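Putative deoxyribonuclease yjjV (Escherichia coli, PDB 1ZZM) probably hydrolyses ester bonds as a TatD-type metallo-dependent hydrolase, binding two divalent metal cations per subunit. Local coordinates at residues R111-L116 against H138-M143; C10-P15 against N221-A226; G161-A166 against I194-L199; E79-A84 against D117-L122. All coordinates share one frame; numbering follows the deposited sequence.

Contact 1: R111-L116 against H138-M143; sequences RQQWLL and HDKLAM
L116 and L141 supply the apolar part of this helix-to-helix contact: CD2 of L116 lies 3.7 Å from CD1 of L141, the two side chains crossing at about a right angle. Both leucines carry CG anti to the backbone N (chi1 171° in L116 and 175° in L141), which brings these methyls together between the helices, and L116 also rests on I98 and L100 of strand 95-101. The segments belong to neighbouring outer helices, 109-125 and 138-148, of the TIM-barrel fold; their local axes come no closer than 11.8 Å and are 36° apart.

The polar part runs through Q113. Its OE1 stands over the aliphatic run of K140, 4.1 Å from CD, with CE of M143 at the margin. Charge and amide meet through a water, which donates to Q113 OE1 at 2.9 Å and accepts from K140 NZ at 2.8 Å. The same OE1 is hydrogen-bonded to NE2 of H144, a zinc ligand, while NE2 of Q113 bonds to F109 O.

With both ends of its amide engaged, Q113 is fixed in rotation, and its second-shell bond would be expected to limit the turning of the H144 ring. The lysine joins this network only through solvent, at the exposed margin of a thin apolar contact.

Contact 2: C10-P15 against N221-A226; sequences CHFDFP and NRPEQA. With ZN (zinc ion), chain B.
P223 meets C10 with its ring: SG of C10 is 4.0 Å from CD and equally 4.0 Å from CB, so the sulfur faces the CB-CG-CD side of the pyrrolidine, about equally far from its two ends. The cysteine reaches it with SG anti to the backbone N (chi1 177°). F12 adds a looser touch, in which CG of P223 lies at the edge of the phenyl ring, near its plane, 4.5 Å from CE1. C10 SG is also in the plane of that ring at its edge, and all three residues are buried, with I36 of strand 33-39 packed on both C10 and P223.

C10 is the middle residue of the His-X-His motif that follows the first strand of the barrel in metallo-dependent hydrolases. The next residue, H11, binds zinc through NE2 at 2.0 Å, and a water takes another place on the metal at the same distance; H9 and E97 bind this ion too, and D207 belongs to the site. H11 is the centre of an inverse gamma turn and starts a type I beta turn that ends at F14.

Just before the proline, R222 makes a salt bridge to E224, NE to OE2 at 2.8 Å, with the carboxylate oxygen nearly in the guanidinium plane and met on its syn side, though the donor is 28° out of the carboxylate plane.

Contact 3: G161-A166 against I194-L199; sequences GSLQQA and IAKLPL
L163 and A166 face K196 and L197 where two consecutive outer helices of the TIM barrel, 163-171 and 190-196, lie side by side. The first segment enters its helix through S162, the N-cap, and the second comes from the C-terminal part of helix 190-196 and the residues that follow.

The side chain of L163 carries the largest share of the contact. Its CB leads toward the other segment without itself touching it, and CG, anti to the backbone N (chi1 -178°), extends that course until the chain forks. One branch, CD2, lies on the aliphatic part of K196, 3.8 Å from CD, the two side chains crossing at about a right angle; K196 NZ is 4.1 Å from the same methyl, so the extended lysine chain passes across it. The other branch, CD1, turns to L197 and comes within 4.4 Å of CD2.

That leucine has its fork set against A166, whose CB is 3.9 Å from L197 CD2 and almost as near to CD1. V193 also packs on both L163 and A166, and I176 of strand 175-178 touches L197, which ties the helix pair to the barrel wall.

At the start of helix 163-171, S162 and Q165 form a capping box: Q165 N donates to S162 OG at 3.1 Å, and S162 N donates in return to Q165 OE1 at 3.0 Å, an almost straight bond of 174° with the donor tilted 22° from the carbonyl plane.

Contact 4: E79-A84 against D117-L122; sequences EQLQQA and DEQLKL. With ZN (zinc ion), chain D.
Helices 79-84 and 117-122 run almost parallel, 11° apart with axes 10.9 Å from each other at their closest, and draw in at Q82 and L122, whose CA atoms are 6.8 Å apart.

L122 reaches across to two residues, L81 and Q82. Its CG is anti to the carbonyl carbon (chi1 -74°), which points the fork of the side chain at the facing helix, and from there the two methyls part company. CD1 goes to L81, lying 3.8 Å from CD2 and nearly as close to CG, the side chains meeting at a slant. CD2 goes to Q82, 3.6 Å from CG, where it lies across the methylene part of the glutamine. An alanine here would remove both methyls and is likely to leave a gap beside L81 and the methylenes of Q82.

Q82 bends sharply at chi2 (-88°), which turns its amide away from the contact, where NE2 hydrogen-bonds to the hydroxyl of Y126. L81 also rests its CD2 on the stem of Q119, 3.9 Å from CG, at about a right angle.

The first turn of 117-122 bears a different chemistry. D117 grips a zinc ion with OD2 at 1.9 Å, and OD1 is a longer 2.6 Å away from the metal; H144 and H148 bind the same ion.

L85 of helix 75-87 adds to the cover of L122. Beneath, L81 packs on L63 of strand 59-63 and Q119 on I98 of strand 95-101, so the helix pair is seated on the barrel wall.

Contacts 1 and 4 use successive turns of helix 109-125, their centres 16 Å apart, and both lie near the same zinc ion: D117 of contact 4 binds it, as does H144, which directly follows segment 138-143. Contact 3 continues the ring of outer helices, joined to contact 1 by D139 OD1 and Q165 NE2, 3.2 Å apart and probably hydrogen-bonded, although their centres are 20 Å apart. Contact 2 touches none of the others, its centre 25 to 26 Å from theirs, and spans a chain loop enclosing them all. It holds H11 of the two-metal site; in contact 1, the L141 side chain comes about 7 Å from that of H133, a ligand of the second cation. H11, F14 and Q112 also line the bound polyethylene glycol's pocket.

Contact 1: R111-L116 against H138-M143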
# COMPACT_ATOMS: atom_id res chain seq x y z
N ARG A 111 19.99 4.82 -8.56
CA ARG A 111 19.06 4.41 -9.60
C ARG A 111 17.66 4.25 -9.01
O ARG A 111 16.69 4.55 -9.69
CB ARG A 111 19.45 3.09 -10.27
CG ARG A 111 18.42 2.68 -11.34
CD ARG A 111 19.00 1.73 -12.37
NE ARG A 111 18.00 1.22 -13.32
CZ ARG A 111 17.46 1.90 -14.32
NH1 ARG A 111 17.81 3.17 -14.54
NH2 ARG A 111 16.61 1.31 -15.15
N GLN A 112 17.53 3.78 -7.76
CA GLN A 112 16.18 3.66 -7.17
C GLN A 112 15.52 5.03 -7.15
O GLN A 112 14.30 5.16 -7.42
CB GLN A 112 16.23 3.19 -5.71
CG GLN A 112 16.55 1.72 -5.52
CD GLN A 112 16.28 1.28 -4.09
OE1 GLN A 112 15.30 1.71 -3.48
NE2 GLN A 112 17.13 0.40 -3.56
N GLN A 113 16.28 6.05 -6.77
CA GLN A 113 15.70 7.39 -6.70
C GLN A 113 15.34 7.96 -8.06
O GLN A 113 14.34 8.66 -8.20
CB GLN A 113 16.64 8.34 -5.98
CG GLN A 113 16.76 7.92 -4.52
CD GLN A 113 17.81 8.69 -3.78
OE1 GLN A 113 17.55 9.80 -3.30
NE2 GLN A 113 19.01 8.13 -3.71
N TRP A 114 16.16 7.67 -9.06
CA TRP A 114 15.82 8.20 -10.40
C TRP A 114 14.52 7.54 -10.84
O TRP A 114 13.60 8.19 -11.40
CB TRP A 114 16.93 7.86 -11.41
CG TRP A 114 16.60 8.28 -12.79
CD1 TRP A 114 16.75 9.54 -13.31
CD2 TRP A 114 16.04 7.48 -13.82
NE1 TRP A 114 16.31 9.57 -14.61
CE2 TRP A 114 15.87 8.32 -14.96
CE3 TRP A 114 15.66 6.14 -13.91
CZ2 TRP A 114 15.33 7.85 -16.16
CZ3 TRP A 114 15.13 5.67 -15.11
CH2 TRP A 114 14.97 6.53 -16.22
N LEU A 115 14.43 6.24 -10.60
CA LEU A 115 13.24 5.49 -11.02
C LEU A 115 12.00 5.96 -10.28
O LEU A 115 10.92 6.08 -10.86
CB LEU A 115 13.45 3.98 -10.81
CG LEU A 115 12.25 3.11 -11.22
CD1 LEU A 115 11.90 3.40 -12.66
CD2 LEU A 115 12.62 1.62 -11.07
N LEU A 116 12.14 6.21 -8.98
CA LEU A 116 11.00 6.74 -8.22
C LEU A 116 10.55 8.08 -8.82
O LEU A 116 9.37 8.32 -9.01
CB LEU A 116 11.40 6.98 -6.76
CG LEU A 116 10.41 7.73 -5.89
CD1 LEU A 116 9.13 6.87 -5.68
CD2 LEU A 116 11.07 8.09 -4.56
N HIS A 138 12.90 6.46 4.95
CA HIS A 138 11.84 7.48 5.18
C HIS A 138 12.25 8.94 4.96
O HIS A 138 11.50 9.72 4.37
CB HIS A 138 11.25 7.32 6.58
CG HIS A 138 10.48 6.04 6.75
ND1 HIS A 138 10.34 5.42 7.97
CD2 HIS A 138 9.89 5.24 5.84
CE1 HIS A 138 9.69 4.27 7.80
NE2 HIS A 138 9.41 4.14 6.51
N ASP A 139 13.43 9.31 5.46
CA ASP A 139 13.91 10.68 5.33
C ASP A 139 14.11 11.05 3.86
O ASP A 139 13.66 12.09 3.42
CB ASP A 139 15.22 10.85 6.11
CG ASP A 139 15.04 10.63 7.61
OD1 ASP A 139 13.90 10.60 8.13
OD2 ASP A 139 16.08 10.49 8.30
N LYS A 140 14.78 10.19 3.11
CA LYS A 140 15.03 10.44 1.70
C LYS A 140 13.74 10.48 0.92
O LYS A 140 13.54 11.35 0.08
CB LYS A 140 15.96 9.36 1.12
CG LYS A 140 17.44 9.62 1.41
CD LYS A 140 17.90 10.88 0.67
CE LYS A 140 19.40 11.07 0.72
NZ LYS A 140 19.80 12.39 0.14
N LEU A 141 12.83 9.54 1.21
CA LEU A 141 11.56 9.50 0.49
C LEU A 141 10.82 10.81 0.76
O LEU A 141 10.30 11.42 -0.17
CB LEU A 141 10.71 8.30 0.94
CG LEU A 141 9.31 8.29 0.30
CD1 LEU A 141 9.46 8.23 -1.22
CD2 LEU A 141 8.51 7.10 0.81
N ALA A 142 10.79 11.24 2.01
CA ALA A 142 10.12 12.50 2.35
C ALA A 142 10.75 13.69 1.60
O ALA A 142 10.04 14.63 1.19
CB ALA A 142 10.18 12.76 3.86
N MET A 143 12.07 13.67 1.44
CA MET A 143 12.74 14.75 0.73
C MET A 143 12.21 14.86 -0.71
O MET A 143 11.92 15.96 -1.18
CB MET A 143 14.25 14.50 0.73
CG MET A 143 15.05 15.54 -0.04
SD MET A 143 16.73 14.86 -0.42
CE MET A 143 16.29 13.56 -1.66
O HOH W 1 19.41 11.86 -2.55

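Contact 2: C10-P15 against N221-A226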
# COMPACT_ATOMS: atom_id res chain seq x y z
N CYS A 10 -2.49 -5.42 -1.02
CA CYS A 10 -2.36 -6.87 -1.01
C CYS A 10 -1.85 -7.33 -2.37
O CYS A 10 -2.45 -7.00 -3.40
CB CYS A 10 -3.72 -7.52 -0.71
SG CYS A 10 -3.65 -9.37 -0.77
N HIS A 11 -0.75 -8.08 -2.37
CA HIS A 11 -0.17 -8.58 -3.62
C HIS A 11 -0.93 -9.84 -3.99
O HIS A 11 -0.41 -10.96 -3.96
CB HIS A 11 1.32 -8.86 -3.40
CG HIS A 11 2.12 -7.60 -3.20
ND1 HIS A 11 2.48 -6.79 -4.24
CD2 HIS A 11 2.52 -6.97 -2.07
CE1 HIS A 11 3.06 -5.70 -3.78
NE2 HIS A 11 3.09 -5.78 -2.46
N PHE A 12 -2.18 -9.63 -4.36
CA PHE A 12 -3.11 -10.71 -4.68
C PHE A 12 -2.83 -11.50 -5.96
O PHE A 12 -3.52 -12.49 -6.22
CB PHE A 12 -4.50 -10.10 -4.75
CG PHE A 12 -5.61 -11.08 -4.50
CD1 PHE A 12 -5.87 -11.53 -3.22
CD2 PHE A 12 -6.42 -11.52 -5.55
CE1 PHE A 12 -6.94 -12.42 -2.96
CE2 PHE A 12 -7.49 -12.41 -5.32
CZ PHE A 12 -7.75 -12.86 -4.03
N ASP A 13 -1.84 -11.08 -6.75
CA ASP A 13 -1.49 -11.78 -7.98
C ASP A 13 -0.37 -12.80 -7.72
O ASP A 13 0.07 -13.49 -8.64
CB ASP A 13 -1.07 -10.80 -9.09
CG ASP A 13 0.05 -9.86 -8.66
OD1 ASP A 13 0.01 -9.33 -7.53
OD2 ASP A 13 0.95 -9.64 -9.49
N PHE A 14 0.10 -12.86 -6.49
CA PHE A 14 1.14 -13.82 -6.12
C PHE A 14 0.54 -14.98 -5.31
O PHE A 14 -0.61 -14.90 -4.85
CB PHE A 14 2.18 -13.17 -5.21
CG PHE A 14 3.15 -12.27 -5.93
CD1 PHE A 14 2.78 -10.98 -6.33
CD2 PHE A 14 4.44 -12.72 -6.22
CE1 PHE A 14 3.69 -10.14 -7.02
CE2 PHE A 14 5.35 -11.90 -6.90
CZ PHE A 14 4.98 -10.61 -7.31
N PRO A 15 1.33 -16.05 -5.09
CA PRO A 15 0.88 -17.22 -4.31
C PRO A 15 0.71 -16.73 -2.87
O PRO A 15 1.48 -15.88 -2.41
CB PRO A 15 2.06 -18.20 -4.41
CG PRO A 15 2.80 -17.78 -5.67
CD PRO A 15 2.69 -16.26 -5.62
N ASN A 221 0.72 -14.49 4.80
CA ASN A 221 -0.24 -13.55 5.35
C ASN A 221 -1.38 -13.56 4.32
O ASN A 221 -1.18 -13.90 3.16
CB ASN A 221 0.38 -12.14 5.44
CG ASN A 221 -0.41 -11.21 6.34
OD1 ASN A 221 -1.31 -11.65 7.03
ND2 ASN A 221 -0.06 -9.93 6.35
N ARG A 222 -2.58 -13.19 4.74
CA ARG A 222 -3.73 -13.19 3.84
C ARG A 222 -4.53 -11.91 4.12
O ARG A 222 -4.50 -11.39 5.23
CB ARG A 222 -4.59 -14.44 4.12
CG ARG A 222 -3.85 -15.76 3.93
CD ARG A 222 -4.85 -16.93 3.99
NE ARG A 222 -5.86 -16.85 2.95
CZ ARG A 222 -5.74 -17.39 1.74
NH1 ARG A 222 -4.66 -18.07 1.43
NH2 ARG A 222 -6.69 -17.22 0.82
N PRO A 223 -5.26 -11.40 3.12
CA PRO A 223 -6.03 -10.16 3.33
C PRO A 223 -7.06 -10.17 4.44
O PRO A 223 -7.32 -9.11 5.02
CB PRO A 223 -6.62 -9.88 1.93
CG PRO A 223 -6.75 -11.28 1.34
CD PRO A 223 -5.45 -11.94 1.76
N GLU A 224 -7.61 -11.33 4.79
CA GLU A 224 -8.58 -11.34 5.88
C GLU A 224 -7.92 -10.91 7.19
O GLU A 224 -8.61 -10.54 8.13
CB GLU A 224 -9.24 -12.74 6.06
CG GLU A 224 -8.25 -13.87 6.14
CD GLU A 224 -7.91 -14.42 4.78
OE1 GLU A 224 -7.82 -13.64 3.80
OE2 GLU A 224 -7.72 -15.65 4.67
N GLN A 225 -6.59 -10.97 7.24
CA GLN A 225 -5.88 -10.58 8.45
C GLN A 225 -6.02 -9.08 8.69
O GLN A 225 -5.65 -8.60 9.75
CB GLN A 225 -4.40 -11.00 8.37
CG GLN A 225 -4.17 -12.54 8.47
CD GLN A 225 -4.40 -13.03 9.88
OE1 GLN A 225 -5.50 -12.93 10.42
NE2 GLN A 225 -3.34 -13.54 10.51
N ALA A 226 -6.56 -8.34 7.72
CA ALA A 226 -6.75 -6.92 7.93
C ALA A 226 -7.72 -6.73 9.11
O ALA A 226 -7.60 -5.75 9.85
CB ALA A 226 -7.32 -6.25 6.67
ZN ZN B . 3.79 -4.32 -1.28
O HOH W 2 5.72 -4.46 -0.67

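Contact 3: G161-A166 against I194-L199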
# COMPACT_ATOMS: atom_id res chain seq x y z
N GLY A 161 8.48 2.95 11.85
CA GLY A 161 9.50 3.97 12.01
C GLY A 161 9.17 4.90 13.14
O GLY A 161 8.35 4.57 13.96
N SER A 162 9.79 6.07 13.15
CA SER A 162 9.60 7.04 14.22
C SER A 162 8.40 7.96 14.07
O SER A 162 7.83 8.13 12.98
CB SER A 162 10.86 7.92 14.34
OG SER A 162 10.94 8.84 13.26
N LEU A 163 8.02 8.57 15.17
CA LEU A 163 6.90 9.49 15.14
C LEU A 163 7.25 10.66 14.22
O LEU A 163 6.41 11.12 13.44
CB LEU A 163 6.62 10.00 16.55
CG LEU A 163 5.44 10.95 16.67
CD1 LEU A 163 4.24 10.28 16.13
CD2 LEU A 163 5.22 11.32 18.12
N GLN A 164 8.48 11.17 14.32
CA GLN A 164 8.84 12.30 13.44
C GLN A 164 8.73 11.92 11.96
O GLN A 164 8.27 12.72 11.14
CB GLN A 164 10.25 12.84 13.76
CG GLN A 164 10.76 13.88 12.73
CD GLN A 164 11.45 13.23 11.54
OE1 GLN A 164 11.36 13.71 10.41
NE2 GLN A 164 12.14 12.14 11.80
N GLN A 165 9.12 10.70 11.62
CA GLN A 165 9.04 10.31 10.21
C GLN A 165 7.60 10.22 9.75
O GLN A 165 7.28 10.67 8.65
CB GLN A 165 9.76 8.98 9.99
CG GLN A 165 11.26 9.14 10.15
CD GLN A 165 11.99 7.83 10.18
OE1 GLN A 165 11.49 6.82 10.74
NE2 GLN A 165 13.21 7.82 9.60
N ALA A 166 6.72 9.66 10.59
CA ALA A 166 5.30 9.56 10.24
C ALA A 166 4.68 10.93 10.12
O ALA A 166 3.99 11.22 9.13
CB ALA A 166 4.55 8.74 11.28
N ILE A 194 1.42 5.03 15.74
CA ILE A 194 0.08 4.86 15.21
C ILE A 194 -0.98 5.30 16.21
O ILE A 194 -2.04 5.79 15.84
CB ILE A 194 -0.13 3.40 14.78
CG1 ILE A 194 0.87 3.07 13.69
CG2 ILE A 194 -1.54 3.17 14.27
CD1 ILE A 194 0.84 4.00 12.48
N ALA A 195 -0.70 5.14 17.50
CA ALA A 195 -1.65 5.58 18.51
C ALA A 195 -1.78 7.10 18.52
O ALA A 195 -2.81 7.63 18.92
CB ALA A 195 -1.19 5.09 19.90
N LYS A 196 -0.76 7.81 18.08
CA LYS A 196 -0.80 9.27 18.12
C LYS A 196 -1.21 10.01 16.85
O LYS A 196 -1.63 11.17 16.92
CB LYS A 196 0.55 9.81 18.57
CG LYS A 196 1.04 9.18 19.86
CD LYS A 196 2.47 9.63 20.16
CE LYS A 196 3.07 8.82 21.31
NZ LYS A 196 4.48 9.21 21.56
N LEU A 197 -1.06 9.38 15.70
CA LEU A 197 -1.41 10.07 14.45
C LEU A 197 -2.90 10.39 14.36
O LEU A 197 -3.72 9.73 14.99
CB LEU A 197 -1.00 9.21 13.24
CG LEU A 197 0.51 8.88 13.11
CD1 LEU A 197 0.75 7.87 11.94
CD2 LEU A 197 1.29 10.17 12.86
N PRO A 198 -3.25 11.43 13.58
CA PRO A 198 -4.65 11.86 13.38
C PRO A 198 -5.36 10.67 12.72
O PRO A 198 -4.81 10.04 11.81
CB PRO A 198 -4.54 12.98 12.37
CG PRO A 198 -3.15 13.56 12.62
CD PRO A 198 -2.30 12.33 12.92
N LEU A 199 -6.58 10.39 13.16
CA LEU A 199 -7.31 9.27 12.59
C LEU A 199 -7.49 9.37 11.06
O LEU A 199 -7.56 8.34 10.37
CB LEU A 199 -8.69 9.16 13.23
CG LEU A 199 -9.45 7.85 13.04
CD1 LEU A 199 -8.53 6.66 13.39
CD2 LEU A 199 -10.68 7.84 13.98

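Contact 4: E79-A84 against D117-L122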
# COMPACT_ATOMS: atom_id res chain seq x y z
N GLU A 79 8.12 2.83 -20.21
CA GLU A 79 7.26 3.21 -21.31
C GLU A 79 5.96 2.40 -21.19
O GLU A 79 4.87 2.91 -21.47
CB GLU A 79 7.94 2.90 -22.65
CG GLU A 79 7.08 3.30 -23.82
CD GLU A 79 7.71 2.98 -25.15
OE1 GLU A 79 8.82 3.46 -25.47
OE2 GLU A 79 7.06 2.24 -25.88
N GLN A 80 6.06 1.14 -20.77
CA GLN A 80 4.85 0.32 -20.63
C GLN A 80 3.91 0.89 -19.56
O GLN A 80 2.68 0.87 -19.70
CB GLN A 80 5.20 -1.10 -20.24
CG GLN A 80 5.84 -1.91 -21.31
CD GLN A 80 6.23 -3.28 -20.75
OE1 GLN A 80 5.36 -4.14 -20.46
NE2 GLN A 80 7.51 -3.47 -20.56
N LEU A 81 4.51 1.37 -18.47
CA LEU A 81 3.73 1.98 -17.39
C LEU A 81 2.99 3.23 -17.93
O LEU A 81 1.76 3.39 -17.73
CB LEU A 81 4.68 2.36 -16.25
CG LEU A 81 4.01 3.15 -15.12
CD1 LEU A 81 2.83 2.31 -14.54
CD2 LEU A 81 5.06 3.45 -14.01
N GLN A 82 3.72 4.11 -18.63
CA GLN A 82 3.09 5.30 -19.17
C GLN A 82 1.96 4.96 -20.16
O GLN A 82 0.87 5.50 -20.06
CB GLN A 82 4.13 6.23 -19.81
CG GLN A 82 3.55 7.53 -20.39
CD GLN A 82 3.09 7.36 -21.84
OE1 GLN A 82 3.82 6.79 -22.65
NE2 GLN A 82 1.89 7.85 -22.16
N GLN A 83 2.22 4.05 -21.10
CA GLN A 83 1.16 3.68 -22.04
C GLN A 83 -0.03 3.06 -21.34
O GLN A 83 -1.18 3.29 -21.75
CB GLN A 83 1.69 2.69 -23.08
CG GLN A 83 2.68 3.27 -23.99
CD GLN A 83 3.19 2.21 -24.96
OE1 GLN A 83 2.99 1.01 -24.75
NE2 GLN A 83 3.85 2.65 -26.00
N ALA A 84 0.22 2.24 -20.32
CA ALA A 84 -0.89 1.63 -19.60
C ALA A 84 -1.72 2.71 -18.93
O ALA A 84 -2.95 2.72 -19.03
CB ALA A 84 -0.39 0.62 -18.57
N ASP A 117 11.49 8.98 -9.10
CA ASP A 117 11.06 10.27 -9.63
C ASP A 117 10.40 10.17 -11.01
O ASP A 117 9.51 10.95 -11.31
CB ASP A 117 12.22 11.28 -9.63
CG ASP A 117 12.48 11.87 -8.26
OD1 ASP A 117 11.66 11.67 -7.33
OD2 ASP A 117 13.51 12.55 -8.08
N GLU A 118 10.84 9.22 -11.85
CA GLU A 118 10.21 9.04 -13.15
C GLU A 118 8.74 8.66 -12.95
O GLU A 118 7.87 9.08 -13.70
CB GLU A 118 10.91 7.93 -13.95
CG GLU A 118 12.26 8.33 -14.57
CD GLU A 118 12.16 9.59 -15.42
OE1 GLU A 118 11.35 9.63 -16.38
OE2 GLU A 118 12.88 10.56 -15.12
N GLN A 119 8.48 7.85 -11.93
CA GLN A 119 7.11 7.42 -11.68
C GLN A 119 6.30 8.49 -10.99
O GLN A 119 5.10 8.59 -11.20
CB GLN A 119 7.13 6.12 -10.90
CG GLN A 119 7.75 5.04 -11.75
CD GLN A 119 7.82 3.72 -11.04
OE1 GLN A 119 8.75 3.47 -10.25
NE2 GLN A 119 6.85 2.89 -11.28
N LEU A 120 6.97 9.31 -10.18
CA LEU A 120 6.26 10.40 -9.52
C LEU A 120 5.82 11.37 -10.61
O LEU A 120 4.74 11.96 -10.52
CB LEU A 120 7.17 11.09 -8.48
CG LEU A 120 7.42 10.27 -7.19
CD1 LEU A 120 8.26 11.08 -6.22
CD2 LEU A 120 6.10 9.87 -6.51
N LYS A 121 6.63 11.53 -11.66
CA LYS A 121 6.23 12.41 -12.74
C LYS A 121 4.98 11.86 -13.44
O LYS A 121 4.11 12.64 -13.82
CB LYS A 121 7.36 12.58 -13.78
CG LYS A 121 8.54 13.39 -13.28
CD LYS A 121 9.53 13.66 -14.41
CE LYS A 121 10.41 14.87 -14.09
NZ LYS A 121 11.46 14.61 -13.05
N LEU A 122 4.89 10.54 -13.60
CA LEU A 122 3.73 9.94 -14.24
C LEU A 122 2.46 10.09 -13.41
O LEU A 122 1.39 10.37 -13.95
CB LEU A 122 3.96 8.46 -14.55
CG LEU A 122 4.91 8.24 -15.73
CD1 LEU A 122 5.33 6.77 -15.87
CD2 LEU A 122 4.19 8.72 -17.00
ZN ZN D . 13.23 13.58 -6.50